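Local coordinates for protein bradyzoite surface antigen BSR4 (Toxoplasma gondii, PDB 2JKS) that is a surface antigen of the bradyzoite stage, belongs to the SAG1-related superfamily and binds zinc ions, at residues P238-K242 with S243-T247. Sequence-based numbering, arbitrary orientation.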
# COMPACT_ATOMS: atom_id res chain seq x y z
N PRO A 238 19.39 -13.38 29.01
CA PRO A 238 20.44 -12.91 29.95
C PRO A 238 21.75 -12.45 29.29
O PRO A 238 22.36 -11.53 29.77
CB PRO A 238 20.69 -14.14 30.85
CG PRO A 238 19.39 -14.92 30.81
CD PRO A 238 18.86 -14.71 29.38
N LYS A 239 22.14 -13.06 28.17
CA LYS A 239 23.37 -12.70 27.43
C LYS A 239 23.23 -11.53 26.39
O LYS A 239 24.19 -11.18 25.65
CB LYS A 239 23.89 -13.96 26.70
CG LYS A 239 24.21 -15.11 27.68
CD LYS A 239 24.46 -16.44 26.96
CE LYS A 239 24.81 -17.55 27.96
NZ LYS A 239 24.65 -18.88 27.30
N PHE A 240 22.03 -10.95 26.33
CA PHE A 240 21.72 -9.89 25.37
C PHE A 240 22.77 -8.77 25.35
O PHE A 240 23.24 -8.33 26.40
CB PHE A 240 20.37 -9.26 25.72
CG PHE A 240 19.94 -8.17 24.76
CD1 PHE A 240 19.37 -8.50 23.52
CD2 PHE A 240 20.08 -6.82 25.12
CE1 PHE A 240 18.97 -7.50 22.63
CE2 PHE A 240 19.68 -5.80 24.26
CZ PHE A 240 19.10 -6.13 23.02
N LEU A 241 23.11 -8.31 24.15
CA LEU A 241 23.88 -7.07 23.96
C LEU A 241 23.16 -6.24 22.90
O LEU A 241 22.53 -6.80 22.00
CB LEU A 241 25.28 -7.39 23.41
CG LEU A 241 26.22 -8.39 24.11
CD1 LEU A 241 27.53 -8.51 23.37
CD2 LEU A 241 26.49 -8.01 25.53
N LYS A 242 23.29 -4.92 22.99
CA LYS A 242 22.74 -3.99 21.98
C LYS A 242 23.20 -4.33 20.59
O LYS A 242 22.46 -4.09 19.62
CB LYS A 242 23.17 -2.54 22.28
CG LYS A 242 22.32 -1.79 23.26
CD LYS A 242 22.77 -0.32 23.29
CE LYS A 242 21.84 0.52 22.53
NZ LYS A 242 21.89 1.88 23.15
N SER A 243 24.40 -4.90 20.46
CA SER A 243 24.94 -5.22 19.13
C SER A 243 24.17 -6.33 18.42
O SER A 243 24.35 -6.55 17.21
CB SER A 243 26.43 -5.60 19.21
OG SER A 243 26.62 -6.84 19.88
N TRP A 244 23.31 -7.05 19.17
CA TRP A 244 22.45 -8.08 18.56
C TRP A 244 21.47 -7.43 17.54
O TRP A 244 20.97 -8.09 16.63
CB TRP A 244 21.66 -8.82 19.65
CG TRP A 244 22.42 -9.82 20.54
CD1 TRP A 244 23.78 -9.91 20.74
CD2 TRP A 244 21.82 -10.79 21.42
NE1 TRP A 244 24.05 -10.92 21.66
CE2 TRP A 244 22.86 -11.46 22.11
CE3 TRP A 244 20.50 -11.16 21.70
CZ2 TRP A 244 22.62 -12.51 23.03
CZ3 TRP A 244 20.25 -12.20 22.62
CH2 TRP A 244 21.32 -12.87 23.26
N TRP A 245 21.17 -6.15 17.70
CA TRP A 245 20.40 -5.41 16.70
C TRP A 245 21.30 -4.60 15.81
O TRP A 245 22.20 -3.88 16.31
CB TRP A 245 19.48 -4.42 17.37
CG TRP A 245 18.25 -5.00 18.00
CD1 TRP A 245 18.04 -5.26 19.31
CD2 TRP A 245 17.03 -5.34 17.32
NE1 TRP A 245 16.77 -5.75 19.51
CE2 TRP A 245 16.13 -5.80 18.30
CE3 TRP A 245 16.61 -5.27 15.98
CZ2 TRP A 245 14.83 -6.22 17.98
CZ3 TRP A 245 15.30 -5.67 15.66
CH2 TRP A 245 14.44 -6.15 16.65
N VAL A 246 21.08 -4.72 14.52
CA VAL A 246 21.65 -3.78 13.54
C VAL A 246 20.57 -3.09 12.66
O VAL A 246 19.73 -3.73 12.03
CB VAL A 246 22.94 -4.32 12.76
CG1 VAL A 246 23.47 -5.65 13.30
CG2 VAL A 246 22.82 -4.27 11.24
N THR A 247 20.63 -1.77 12.67
CA THR A 247 19.67 -0.93 12.00
C THR A 247 20.27 -0.43 10.69
O THR A 247 21.44 -0.01 10.64
CB THR A 247 19.26 0.23 12.91
OG1 THR A 247 18.70 -0.33 14.10
CG2 THR A 247 18.22 1.14 12.25
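Phe240 and Trp244 show how one indole can fold back over the chain that leads into its own turn. The aromatic contact is an offset edge-to-face pair: the phenyl edge is directed at the face of the indole six-membered ring, planes at 70°, with Phe240 CD1 3.4 Å from Trp244 CE3. The backbone takes part as well, since Phe240 CA stands almost on the normal of that six-membered ring, a CH-pi contact 3.6 Å from its centroid, and Leu241 N lies over the same face of the indole, above the five-membered ring. Trp244 CG is anti to its carbonyl carbon (chi1 -73°), which turns the indole back over these residues. Edge to edge, Phe240 CZ reaches Trp245 CD1 at 4.0 Å, each near the plane of the other ring; Phe233 meets the rings of both Phe240 and Trp245.

Two backbone hydrogen bonds, each from a residue back to the carbonyl three positions earlier, wind the 3-10 turn: Trp244 N to Leu241 O (2.9 Å) and Trp245 N to Lys242 O (3.1 Å). Outward from it, Lys242 NZ forms a salt bridge with Glu215. Trp244 also packs on Leu257 and Pro260, and the turn delivers the chain into edge strand 245-247, antiparallel to 254-258, in the second SRS domain's beta-sandwich.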